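GH26C (Muricauda sp. MAR_2010_75, PDB 6Q78) probably hydrolyses the internal β-1,4-mannosidic linkages of mannans, as an endo-β-mannanase of glycoside hydrolase family 26. Local coordinates at residues Ser115-Ile120 with Ala204-Ser209; Asp123-Thr128 with Gln135-Ile140; Asn273-Phe276 with Glu280-Ala283; Tyr299-Asn304 with Glu311-Lys316. All coordinates share one frame; numbering follows the deposited sequence.

Contact 1 (Ser115-Ile120 with Ala204-Ser209); sequences SDFMFI and ASFTKS
Ile120 lays its terminal methyl, CD1, over the centre of the Phe206 ring, 3.8 Å from the centroid and 13° off the ring normal, which makes a well-centred CH-pi contact. CG1 sits beside the backbone N (chi1 -63°) and CG2 anti to it, which brings both branches against Phe206: Ile120 CG2 lies 4.2 Å from Phe206 CB. Phe117 meets the phenyl group differently. Phe117 CE1 comes to 3.7 Å from Phe206 CD1, which lies near the plane of the Phe117 ring, with the two ring planes at 85°. The outer rim of this ring then passes to the next residue of the helix, where Phe117 CZ lies 3.6 Å from Thr207 OG1, a hydroxyl already bonded to the carbonyl of Ile203 one helical turn back. Cutting Phe206 back to an alanine is likely to open a gap under the Ile120 methyl and leave the Phe117 edge short of a neighbour. All four residues are buried in the (β/α)8 barrel of the family, where they join the turn just after strand 112-116 to helix 193-208; Phe156 of strand 153-157 stacks on Phe117, and helix 132-150 touches Phe206 through Glu137 and Arg141.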
loop_
_atom_site.group_PDB
_atom_site.type_symbol
_atom_site.label_atom_id
_atom_site.label_comp_id
_atom_site.label_asym_id
_atom_site.label_seq_id
_atom_site.Cartn_x
_atom_site.Cartn_y
_atom_site.Cartn_z
ATOM N N SER A 115 -1.069 1.711 6.794
ATOM C CA SER A 115 -1.593 2.912 7.469
ATOM C C SER A 115 -1.952 3.962 6.423
ATOM O O SER A 115 -1.755 3.765 5.218
ATOM C CB SER A 115 -0.502 3.509 8.375
ATOM O OG SER A 115 -0.230 2.542 9.421
ATOM N N ASP A 116 -2.507 5.088 6.884
ATOM C CA ASP A 116 -3.059 6.097 5.966
ATOM C C ASP A 116 -2.621 7.464 6.457
ATOM O O ASP A 116 -2.704 7.761 7.653
ATOM C CB ASP A 116 -4.592 5.991 5.972
ATOM C CG ASP A 116 -5.269 6.683 4.769
ATOM O OD1 ASP A 116 -4.782 7.728 4.257
ATOM O OD2 ASP A 116 -6.382 6.196 4.386
ATOM N N PHE A 117 -2.163 8.316 5.538
ATOM C CA PHE A 117 -1.875 9.717 5.873
ATOM C C PHE A 117 -3.118 10.592 6.045
ATOM O O PHE A 117 -2.977 11.741 6.498
ATOM C CB PHE A 117 -0.940 10.343 4.833
ATOM C CG PHE A 117 0.512 10.005 5.050
ATOM C CD1 PHE A 117 1.171 10.472 6.185
ATOM C CD2 PHE A 117 1.222 9.267 4.120
ATOM C CE1 PHE A 117 2.522 10.169 6.409
ATOM C CE2 PHE A 117 2.603 8.939 4.327
ATOM C CZ PHE A 117 3.228 9.422 5.503
ATOM N N MET A 118 -4.317 10.082 5.728
ATOM C CA MET A 118 -5.575 10.841 5.821
ATOM C C MET A 118 -5.690 11.765 7.045
ATOM O O MET A 118 -5.882 12.989 6.908
ATOM C CB MET A 118 -6.707 9.817 5.820
ATOM C CG MET A 118 -8.094 10.437 5.990
ATOM S SD MET A 118 -9.398 9.159 5.920
ATOM C CE MET A 118 -9.013 8.007 7.243
ATOM N N PHE A 119 -5.647 11.204 8.252
ATOM C CA PHE A 119 -5.855 12.040 9.430
ATOM C C PHE A 119 -4.615 12.890 9.736
ATOM O O PHE A 119 -4.730 13.940 10.392
ATOM C CB PHE A 119 -6.223 11.134 10.620
ATOM C CG PHE A 119 -7.633 10.506 10.541
ATOM C CD1 PHE A 119 -8.699 11.178 9.939
ATOM C CD2 PHE A 119 -7.818 9.199 10.959
ATOM C CE1 PHE A 119 -9.967 10.591 9.849
ATOM C CE2 PHE A 119 -9.103 8.618 10.895
ATOM C CZ PHE A 119 -10.148 9.307 10.314
ATOM N N ILE A 120 -3.436 12.456 9.290
ATOM C CA ILE A 120 -2.214 13.202 9.529
ATOM C C ILE A 120 -2.218 14.505 8.748
ATOM O O ILE A 120 -1.613 15.504 9.188
ATOM C CB ILE A 120 -1.032 12.275 9.191
ATOM C CG1 ILE A 120 -1.062 11.067 10.150
ATOM C CG2 ILE A 120 0.313 13.009 9.238
ATOM C CD1 ILE A 120 -0.129 9.935 9.716
ATOM N N ALA A 204 6.308 14.865 5.267
ATOM C CA ALA A 204 7.753 14.735 5.454
ATOM C C ALA A 204 8.140 14.825 6.920
ATOM O O ALA A 204 8.974 14.033 7.387
ATOM C CB ALA A 204 8.476 15.809 4.644
ATOM N N SER A 205 7.577 15.787 7.665
ATOM C CA SER A 205 7.952 15.919 9.067
ATOM C C SER A 205 7.493 14.699 9.858
ATOM O O SER A 205 8.238 14.190 10.717
ATOM C CB SER A 205 7.428 17.229 9.661
ATOM O OG SER A 205 6.030 17.217 9.748
ATOM N N PHE A 206 6.302 14.171 9.552
ATOM C CA PHE A 206 5.878 12.952 10.228
ATOM C C PHE A 206 6.817 11.809 9.885
ATOM O O PHE A 206 7.243 11.041 10.768
ATOM C CB PHE A 206 4.432 12.600 9.823
ATOM C CG PHE A 206 3.923 11.325 10.428
ATOM C CD1 PHE A 206 4.107 10.109 9.787
ATOM C CD2 PHE A 206 3.298 11.338 11.670
ATOM C CE1 PHE A 206 3.615 8.937 10.354
ATOM C CE2 PHE A 206 2.838 10.164 12.248
ATOM C CZ PHE A 206 2.989 8.975 11.604
ATOM N N THR A 207 7.097 11.639 8.591
ATOM C CA THR A 207 7.914 10.498 8.172
ATOM C C THR A 207 9.328 10.567 8.762
ATOM O O THR A 207 9.882 9.541 9.204
ATOM C CB THR A 207 7.947 10.470 6.647
ATOM O OG1 THR A 207 6.619 10.259 6.142
ATOM C CG2 THR A 207 8.836 9.326 6.126
ATOM N N LYS A 208 9.933 11.763 8.795
ATOM C CA LYS A 208 11.281 11.883 9.350
ATOM C C LYS A 208 11.300 11.784 10.864
ATOM O O LYS A 208 12.398 11.709 11.438
ATOM C CB LYS A 208 11.876 13.214 8.964
ATOM C CG LYS A 208 12.191 13.353 7.521
ATOM C CD LYS A 208 12.743 14.772 7.337
ATOM C CE LYS A 208 13.148 15.036 5.973
ATOM N NZ LYS A 208 13.745 16.413 5.997
ATOM N N SER A 209 10.137 11.759 11.516
ATOM C CA SER A 209 10.042 11.613 12.960
ATOM C C SER A 209 10.013 10.158 13.390
ATOM O O SER A 209 10.071 9.895 14.594
ATOM C CB SER A 209 8.775 12.290 13.520
ATOM O OG SER A 209 7.631 11.439 13.444
#

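Contact 2 (Asp123-Thr128 with Gln135-Ile140); sequences DLNDGT and QQENQI
Glu137 OE1 is shared by two donors, the Asn125 amide and the ammonium group of Lys202, which makes a salt bridge with it from helix 193-208. Asn125 heads an Asx turn in the loop that runs from barrel strand 112-116 to helix 132-150, a βα connection of the TIM barrel, so the bond ties this loop to the early part of its own helix. Asn125 ND2 donates to Glu137 OE1 over 2.9 Å, meeting the oxygen nearly along its C-O bond, but the hydrogen bond is bent, with an N-H...O angle of 140°, and the amide and carboxylate planes stand 45° apart. Glu137 gets there by an extended chain whose CG is anti to the backbone N (chi1 169°). The same ND2 also donates to the carbonyl of Phe119, and at the opposite end of the amide Asn125 OD1 accepts from the backbone N-H of Gly127 at 3.0 Å; bonds at both ends thus fix the rotation of the group. A leucine in place of Asn125 would probably leave Glu137 with Lys202 but without its amide donor, and set the Gly127 turn free to shift. A second Asx turn follows at once: Asp126 OD2 accepts from the backbone N-H of Thr128 at 3.1 Å and from Thr128 OG1 at 2.8 Å, the latter on the syn side but well out of the carboxylate plane.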
loop_
_atom_site.group_PDB
_atom_site.type_symbol
_atom_site.label_atom_id
_atom_site.label_comp_id
_atom_site.label_asym_id
_atom_site.label_seq_id
_atom_site.Cartn_x
_atom_site.Cartn_y
_atom_site.Cartn_z
ATOM N N ASP A 123 -7.025 19.172 7.455
ATOM C CA ASP A 123 -6.975 20.605 7.734
ATOM C C ASP A 123 -7.139 20.905 9.213
ATOM O O ASP A 123 -6.585 21.884 9.716
ATOM C CB ASP A 123 -8.114 21.326 7.013
ATOM C CG ASP A 123 -7.942 21.410 5.488
ATOM O OD1 ASP A 123 -6.857 21.115 4.984
ATOM O OD2 ASP A 123 -8.921 21.822 4.818
ATOM N N LEU A 124 -7.895 20.088 9.933
ATOM C CA LEU A 124 -8.166 20.399 11.327
ATOM C C LEU A 124 -7.195 19.738 12.293
ATOM O O LEU A 124 -7.346 19.896 13.507
ATOM C CB LEU A 124 -9.581 19.965 11.706
ATOM C CG LEU A 124 -10.681 20.711 10.962
ATOM C CD1 LEU A 124 -12.009 20.326 11.588
ATOM C CD2 LEU A 124 -10.457 22.212 11.038
ATOM N N ASN A 125 -6.142 19.097 11.798
ATOM C CA ASN A 125 -5.146 18.510 12.685
ATOM C C ASN A 125 -4.160 19.594 13.083
ATOM O O ASN A 125 -3.278 19.950 12.311
ATOM C CB ASN A 125 -4.427 17.386 11.941
ATOM C CG ASN A 125 -3.437 16.629 12.834
ATOM O OD1 ASN A 125 -2.920 17.196 13.830
ATOM N ND2 ASN A 125 -3.118 15.370 12.457
ATOM N N ASP A 126 -4.287 20.098 14.315
ATOM C CA ASP A 126 -3.456 21.172 14.835
ATOM C C ASP A 126 -2.276 20.667 15.657
ATOM O O ASP A 126 -1.529 21.476 16.229
ATOM C CB ASP A 126 -4.299 22.180 15.630
ATOM C CG ASP A 126 -4.923 21.598 16.866
ATOM O OD1 ASP A 126 -6.013 22.089 17.251
ATOM O OD2 ASP A 126 -4.335 20.710 17.495
ATOM N N GLY A 127 -2.081 19.351 15.732
ATOM C CA GLY A 127 -0.880 18.843 16.332
ATOM C C GLY A 127 -0.876 18.763 17.830
ATOM O O GLY A 127 0.174 18.437 18.404
ATOM N N THR A 128 -2.008 19.008 18.501
ATOM C CA THR A 128 -1.991 19.113 19.953
ATOM C C THR A 128 -2.845 18.041 20.616
ATOM O O THR A 128 -3.723 17.449 19.979
ATOM C CB THR A 128 -2.454 20.490 20.439
ATOM O OG1 THR A 128 -3.887 20.621 20.236
ATOM C CG2 THR A 128 -1.726 21.594 19.710
ATOM N N GLN A 135 -4.646 12.883 17.817
ATOM C CA GLN A 135 -4.687 11.616 18.546
ATOM C C GLN A 135 -4.608 10.440 17.586
ATOM O O GLN A 135 -3.928 9.432 17.881
ATOM C CB GLN A 135 -5.960 11.541 19.399
ATOM C CG GLN A 135 -5.951 12.540 20.544
ATOM C CD GLN A 135 -7.295 12.656 21.212
ATOM O OE1 GLN A 135 -8.186 11.838 20.974
ATOM N NE2 GLN A 135 -7.459 13.688 22.053
ATOM N N GLN A 136 -5.283 10.526 16.426
ATOM C CA GLN A 136 -5.186 9.443 15.434
ATOM C C GLN A 136 -3.773 9.356 14.881
ATOM O O GLN A 136 -3.236 8.254 14.727
ATOM C CB GLN A 136 -6.200 9.668 14.304
ATOM C CG GLN A 136 -7.677 9.660 14.818
ATOM C CD GLN A 136 -8.007 8.360 15.534
ATOM O OE1 GLN A 136 -8.036 7.295 14.914
ATOM N NE2 GLN A 136 -8.193 8.430 16.838
ATOM N N GLU A 137 -3.171 10.505 14.572
ATOM C CA GLU A 137 -1.791 10.564 14.088
ATOM C C GLU A 137 -0.853 9.875 15.067
ATOM O O GLU A 137 0.017 9.080 14.664
ATOM C CB GLU A 137 -1.404 12.037 13.938
ATOM C CG GLU A 137 0.080 12.225 13.690
ATOM C CD GLU A 137 0.437 13.682 13.486
ATOM O OE1 GLU A 137 -0.409 14.425 12.961
ATOM O OE2 GLU A 137 1.578 14.093 13.819
ATOM N N ASN A 138 -1.032 10.135 16.354
ATOM C CA ASN A 138 -0.138 9.557 17.354
ATOM C C ASN A 138 -0.342 8.060 17.494
ATOM O O ASN A 138 0.630 7.309 17.718
ATOM C CB ASN A 138 -0.404 10.229 18.689
ATOM C CG ASN A 138 0.607 9.878 19.707
ATOM O OD1 ASN A 138 1.740 10.362 19.656
ATOM N ND2 ASN A 138 0.216 9.041 20.661
ATOM N N GLN A 139 -1.593 7.603 17.386
ATOM C CA GLN A 139 -1.832 6.165 17.394
ATOM C C GLN A 139 -1.228 5.484 16.158
ATOM O O GLN A 139 -0.636 4.395 16.268
ATOM C CB GLN A 139 -3.332 5.872 17.474
ATOM C CG GLN A 139 -3.537 4.314 17.618
ATOM C CD GLN A 139 -2.886 3.771 18.904
ATOM O OE1 GLN A 139 -1.891 2.989 18.881
ATOM N NE2 GLN A 139 -3.423 4.191 20.026
ATOM N N ILE A 140 -1.341 6.112 14.976
ATOM C CA ILE A 140 -0.676 5.587 13.784
ATOM C C ILE A 140 0.820 5.504 14.018
ATOM O O ILE A 140 1.466 4.474 13.740
ATOM C CB ILE A 140 -1.008 6.460 12.559
ATOM C CG1 ILE A 140 -2.476 6.302 12.197
ATOM C CG2 ILE A 140 -0.110 6.031 11.376
ATOM C CD1 ILE A 140 -3.013 7.458 11.301
#

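Contact 3 (Asn273-Phe276 with Glu280-Ala283); sequences NRFF and EYLA
Phe275 and Tyr281 make the tight half of this contact: the edge of the tyrosine ring is turned to the face of the phenylalanine ring in a T-shaped (edge-to-face) pair, centroids 5.0 Å apart and planes at 66°. One atom does most of the touching. Tyr281 CD1 stands above the Phe275 face, displaced toward the rim, 3.5 Å from Phe275 CZ. Tyr281 CB lies over the same face in a CH-pi contact, 4.3 Å from the Phe275 centroid, so the tyrosine covers the ring with its stem as well as its edge. The two side chains run side by side in the same direction, into the interior. Phe275 does this with CG in the crowded position between the backbone N and the carbonyl carbon (chi1 65°). Here the loop after barrel strand 265-269 folds onto short helix 278-281; Phe275 packs on Met296 and Tyr281 on Met294 of strand 293-298, with helix 306-327 alongside, and the tyrosine hydroxyl is bonded to the carbonyl of Gly295. Outward, the packing thins. Glu280 CG rests 3.8 Å from Phe275 CB, and the chain then bends at chi2. Beyond that bend a water spans the two segments, donating to Glu280 OE2 at 2.6 Å and to Arg274 O at 2.7 Å. Glu280 and Arg274 lie on the solvent side, the guanidinium turned off from the helix.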
loop_
_atom_site.group_PDB
_atom_site.type_symbol
_atom_site.label_atom_id
_atom_site.label_comp_id
_atom_site.label_asym_id
_atom_site.label_seq_id
_atom_site.Cartn_x
_atom_site.Cartn_y
_atom_site.Cartn_z
ATOM N N ASN A 273 -7.953 -2.274 -11.068
ATOM C CA ASN A 273 -7.796 -3.459 -11.916
ATOM C C ASN A 273 -8.258 -3.242 -13.357
ATOM O O ASN A 273 -8.515 -4.221 -14.067
ATOM C CB ASN A 273 -8.536 -4.656 -11.314
ATOM C CG ASN A 273 -10.049 -4.462 -11.365
ATOM O OD1 ASN A 273 -10.529 -3.531 -12.007
ATOM N ND2 ASN A 273 -10.793 -5.350 -10.744
ATOM N N ARG A 274 -8.329 -1.989 -13.800
ATOM C CA ARG A 274 -8.968 -1.633 -15.064
ATOM C C ARG A 274 -7.939 -1.558 -16.196
ATOM O O ARG A 274 -7.774 -0.551 -16.867
ATOM C CB ARG A 274 -9.726 -0.319 -14.921
ATOM C CG ARG A 274 -10.899 -0.453 -13.948
ATOM C CD ARG A 274 -11.443 0.946 -13.611
ATOM N NE ARG A 274 -12.020 1.528 -14.809
ATOM C CZ ARG A 274 -13.288 1.389 -15.178
ATOM N NH1 ARG A 274 -14.132 0.678 -14.438
ATOM N NH2 ARG A 274 -13.714 1.965 -16.291
ATOM N N PHE A 275 -7.226 -2.670 -16.375
ATOM C CA PHE A 275 -6.292 -2.813 -17.475
ATOM C C PHE A 275 -6.167 -4.288 -17.826
ATOM O O PHE A 275 -6.358 -5.171 -16.980
ATOM C CB PHE A 275 -4.915 -2.225 -17.093
ATOM C CG PHE A 275 -4.234 -2.953 -15.975
ATOM C CD1 PHE A 275 -3.346 -4.007 -16.222
ATOM C CD2 PHE A 275 -4.465 -2.580 -14.660
ATOM C CE1 PHE A 275 -2.699 -4.667 -15.172
ATOM C CE2 PHE A 275 -3.833 -3.261 -13.614
ATOM C CZ PHE A 275 -2.964 -4.310 -13.876
ATOM N N PHE A 276 -5.812 -4.536 -19.089
ATOM C CA PHE A 276 -5.597 -5.879 -19.597
ATOM C C PHE A 276 -4.284 -6.010 -20.339
ATOM O O PHE A 276 -4.043 -7.066 -20.948
ATOM C CB PHE A 276 -6.707 -6.270 -20.578
ATOM C CG PHE A 276 -8.048 -6.415 -19.945
ATOM C CD1 PHE A 276 -8.453 -7.633 -19.450
ATOM C CD2 PHE A 276 -8.907 -5.332 -19.864
ATOM C CE1 PHE A 276 -9.684 -7.788 -18.876
ATOM C CE2 PHE A 276 -10.144 -5.477 -19.280
ATOM C CZ PHE A 276 -10.533 -6.710 -18.785
ATOM N N GLU A 280 -1.761 -0.459 -21.165
ATOM C CA GLU A 280 -2.793 0.193 -20.370
ATOM C C GLU A 280 -2.335 0.385 -18.935
ATOM O O GLU A 280 -2.598 1.433 -18.344
ATOM C CB GLU A 280 -4.138 -0.524 -20.456
ATOM C CG GLU A 280 -5.318 0.304 -19.873
ATOM C CD GLU A 280 -5.533 1.720 -20.503
ATOM O OE1 GLU A 280 -5.101 2.024 -21.657
ATOM O OE2 GLU A 280 -6.184 2.546 -19.824
ATOM N N TYR A 281 -1.603 -0.586 -18.376
ATOM C CA TYR A 281 -1.039 -0.394 -17.040
ATOM C C TYR A 281 -0.146 0.828 -16.996
ATOM O O TYR A 281 -0.114 1.550 -15.996
ATOM C CB TYR A 281 -0.238 -1.627 -16.619
ATOM C CG TYR A 281 0.295 -1.502 -15.230
ATOM C CD1 TYR A 281 -0.519 -1.757 -14.138
ATOM C CD2 TYR A 281 1.617 -1.125 -15.001
ATOM C CE1 TYR A 281 -0.007 -1.633 -12.823
ATOM C CE2 TYR A 281 2.128 -0.996 -13.721
ATOM C CZ TYR A 281 1.313 -1.244 -12.642
ATOM O OH TYR A 281 1.870 -1.101 -11.373
ATOM N N LEU A 282 0.622 1.065 -18.061
ATOM C CA LEU A 282 1.621 2.132 -18.112
ATOM C C LEU A 282 1.061 3.477 -18.589
ATOM O O LEU A 282 1.825 4.461 -18.670
ATOM C CB LEU A 282 2.807 1.713 -19.017
ATOM C CG LEU A 282 3.679 0.557 -18.502
ATOM C CD1 LEU A 282 4.589 0.020 -19.597
ATOM C CD2 LEU A 282 4.531 1.018 -17.332
ATOM N N ALA A 283 -0.239 3.546 -18.892
ATOM C CA ALA A 283 -0.820 4.765 -19.456
ATOM C C ALA A 283 -0.466 6.024 -18.657
ATOM O O ALA A 283 -0.073 7.049 -19.238
ATOM C CB ALA A 283 -2.334 4.611 -19.635
HETATM O O HOH W 1 -7.969 1.887 -18.019
#

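Contact 4 (Tyr299-Asn304 with Glu311-Lys316); sequences YGDFNN and ERANQK
The loop after barrel strand 293-298 carries a short 3-10 turn, residues 300-302, which presents Asp301 to helix 306-327 as the acceptor of a salt-bridge network. With CG beside the backbone N (chi1 -66°), its carboxylate swings to the helix, and each oxygen has its own basic partner. Arg312 grips OD1 side-on with two nitrogens, NE at 2.9 Å from Asp301 OD1 and NH2 at 3.2 Å from the same atom. OD1 lies near the guanidinium plane, at its edge, but both nitrogens approach it from the same face of the carboxylate, whose plane is turned 70° from the guanidinium; the NE bond is the straighter one, at 158°. Lys316, one turn further along the helix, and Asp301 reach toward each other from opposite directions; the lysine, on an extended chain, donates through NZ to the syn lone pair of Asp301 OD2 over 2.8 Å. That oxygen also accepts from Asn298 ND2, and the buried ammonium group finds further partners in the carbonyl of Asn273 and a water. So flanked, the aspartate is likely to be held in its charged form. Under the polar network lies an apolar floor: Ala313 CB packs at 4.0 Å from Asp301 CB, and Phe302 CZ touches that methyl at 3.6 Å. A strand running through a short loop into the helix that packs against it is the βα unit from which TIM barrels are built.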
loop_
_atom_site.group_PDB
_atom_site.type_symbol
_atom_site.label_atom_id
_atom_site.label_comp_id
_atom_site.label_asym_id
_atom_site.label_seq_id
_atom_site.Cartn_x
_atom_site.Cartn_y
_atom_site.Cartn_z
ATOM N N TYR A 299 -10.128 -5.874 -5.945
ATOM C CA TYR A 299 -11.254 -6.541 -5.303
ATOM C C TYR A 299 -12.238 -7.089 -6.330
ATOM O O TYR A 299 -12.815 -8.158 -6.114
ATOM C CB TYR A 299 -12.030 -5.541 -4.433
ATOM C CG TYR A 299 -11.179 -4.876 -3.354
ATOM C CD1 TYR A 299 -10.435 -3.721 -3.627
ATOM C CD2 TYR A 299 -11.079 -5.446 -2.082
ATOM C CE1 TYR A 299 -9.682 -3.107 -2.610
ATOM C CE2 TYR A 299 -10.303 -4.882 -1.110
ATOM C CZ TYR A 299 -9.630 -3.707 -1.375
ATOM O OH TYR A 299 -8.861 -3.125 -0.364
ATOM N N GLY A 300 -12.411 -6.395 -7.452
ATOM C CA GLY A 300 -13.491 -6.741 -8.366
ATOM C C GLY A 300 -13.381 -8.136 -8.961
ATOM O O GLY A 300 -14.396 -8.826 -9.115
ATOM N N ASP A 301 -12.151 -8.580 -9.288
ATOM C CA ASP A 301 -12.045 -9.897 -9.905
ATOM C C ASP A 301 -12.254 -11.024 -8.910
ATOM O O ASP A 301 -12.478 -12.167 -9.339
ATOM C CB ASP A 301 -10.721 -10.041 -10.641
ATOM C CG ASP A 301 -10.626 -9.114 -11.843
ATOM O OD1 ASP A 301 -11.661 -8.895 -12.519
ATOM O OD2 ASP A 301 -9.512 -8.599 -12.097
ATOM N N PHE A 302 -12.289 -10.704 -7.622
ATOM C CA PHE A 302 -12.540 -11.667 -6.561
ATOM C C PHE A 302 -13.963 -11.607 -6.015
ATOM O O PHE A 302 -14.327 -12.430 -5.169
ATOM C CB PHE A 302 -11.526 -11.482 -5.427
ATOM C CG PHE A 302 -10.099 -11.762 -5.831
ATOM C CD1 PHE A 302 -9.702 -13.047 -6.181
ATOM C CD2 PHE A 302 -9.161 -10.741 -5.879
ATOM C CE1 PHE A 302 -8.403 -13.313 -6.562
ATOM C CE2 PHE A 302 -7.845 -11.012 -6.257
ATOM C CZ PHE A 302 -7.470 -12.312 -6.588
ATOM N N ASN A 303 -14.800 -10.696 -6.510
ATOM C CA ASN A 303 -16.108 -10.470 -5.892
ATOM C C ASN A 303 -17.142 -11.413 -6.505
ATOM O O ASN A 303 -17.951 -11.049 -7.366
ATOM C CB ASN A 303 -16.527 -9.009 -6.022
ATOM C CG ASN A 303 -17.717 -8.679 -5.123
ATOM O OD1 ASN A 303 -18.390 -9.577 -4.636
ATOM N ND2 ASN A 303 -17.961 -7.391 -4.890
ATOM N N ASN A 304 -17.091 -12.673 -6.056
ATOM C CA ASN A 304 -18.000 -13.718 -6.537
ATOM C C ASN A 304 -17.996 -13.809 -8.065
ATOM O O ASN A 304 -19.049 -13.848 -8.703
ATOM C CB ASN A 304 -19.442 -13.475 -6.079
ATOM C CG ASN A 304 -19.617 -13.503 -4.599
ATOM O OD1 ASN A 304 -19.888 -12.468 -3.983
ATOM N ND2 ASN A 304 -19.523 -14.685 -4.013
ATOM N N GLU A 311 -8.824 -15.964 -13.012
ATOM C CA GLU A 311 -7.933 -15.900 -14.171
ATOM C C GLU A 311 -7.611 -14.451 -14.539
ATOM O O GLU A 311 -6.446 -14.103 -14.768
ATOM C CB GLU A 311 -8.556 -16.630 -15.365
ATOM C CG GLU A 311 -8.839 -18.099 -15.103
ATOM C CD GLU A 311 -9.566 -18.759 -16.266
ATOM O OE1 GLU A 311 -10.545 -19.494 -16.015
ATOM O OE2 GLU A 311 -9.160 -18.538 -17.426
ATOM N N ARG A 312 -8.634 -13.591 -14.616
ATOM C CA ARG A 312 -8.370 -12.169 -14.848
ATOM C C ARG A 312 -7.383 -11.617 -13.824
ATOM O O ARG A 312 -6.447 -10.898 -14.179
ATOM C CB ARG A 312 -9.675 -11.361 -14.807
ATOM C CG ARG A 312 -10.632 -11.734 -15.905
ATOM C CD ARG A 312 -11.763 -10.710 -16.059
ATOM N NE ARG A 312 -12.511 -10.442 -14.821
ATOM C CZ ARG A 312 -13.640 -11.056 -14.455
ATOM N NH1 ARG A 312 -14.154 -12.024 -15.185
ATOM N NH2 ARG A 312 -14.240 -10.698 -13.326
ATOM N N ALA A 313 -7.599 -11.916 -12.540
ATOM C CA ALA A 313 -6.707 -11.379 -11.511
ATOM C C ALA A 313 -5.274 -11.852 -11.718
ATOM O O ALA A 313 -4.325 -11.073 -11.578
ATOM C CB ALA A 313 -7.201 -11.770 -10.114
ATOM N N ASN A 314 -5.094 -13.127 -12.058
ATOM C CA ASN A 314 -3.745 -13.626 -12.300
ATOM C C ASN A 314 -3.114 -12.982 -13.533
ATOM O O ASN A 314 -1.916 -12.641 -13.520
ATOM C CB ASN A 314 -3.799 -15.141 -12.460
ATOM C CG ASN A 314 -2.441 -15.755 -12.726
ATOM O OD1 ASN A 314 -2.198 -16.276 -13.820
ATOM N ND2 ASN A 314 -1.550 -15.702 -11.728
ATOM N N GLN A 315 -3.881 -12.834 -14.606
ATOM C CA GLN A 315 -3.352 -12.222 -15.825
ATOM C C GLN A 315 -2.918 -10.782 -15.575
ATOM O O GLN A 315 -1.886 -10.330 -16.097
ATOM C CB GLN A 315 -4.400 -12.276 -16.945
ATOM C CG GLN A 315 -4.596 -13.696 -17.466
ATOM C CD GLN A 315 -5.819 -13.864 -18.329
ATOM O OE1 GLN A 315 -6.621 -12.952 -18.472
ATOM N NE2 GLN A 315 -5.965 -15.047 -18.911
ATOM N N LYS A 316 -3.715 -10.024 -14.817
ATOM C CA LYS A 316 -3.337 -8.646 -14.575
ATOM C C LYS A 316 -2.114 -8.582 -13.665
ATOM O O LYS A 316 -1.188 -7.796 -13.913
ATOM C CB LYS A 316 -4.536 -7.899 -14.001
ATOM C CG LYS A 316 -5.705 -7.761 -14.993
ATOM C CD LYS A 316 -6.956 -7.301 -14.238
ATOM C CE LYS A 316 -8.190 -7.320 -15.148
ATOM N NZ LYS A 316 -9.362 -6.834 -14.314
HETATM O O HOH W 2 -12.101 -7.043 -15.225
#

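The four contacts form two pairs across one TIM barrel, met along the chain in the order 2 nested within 1, then 3, then 4. Contacts 1 and 2, with centres about 10 Å apart, share the passage from strand 112-116 to helix 132-150 and touch where the Phe206 ring packs on the aliphatic part of Glu137. Contacts 3 and 4, about 14 Å apart between centres, follow the neighbouring parallel strands 265-269 and 293-298 and join where the carbonyl of Phe275 packs on the aliphatic chain of Lys316. The pairs lie on opposite sides of the chain's centre, contacts 2 and 4 some 36 Å apart between centres. Loops after the barrel strands are thus tied down locally, each pair to its own set of surrounding helices.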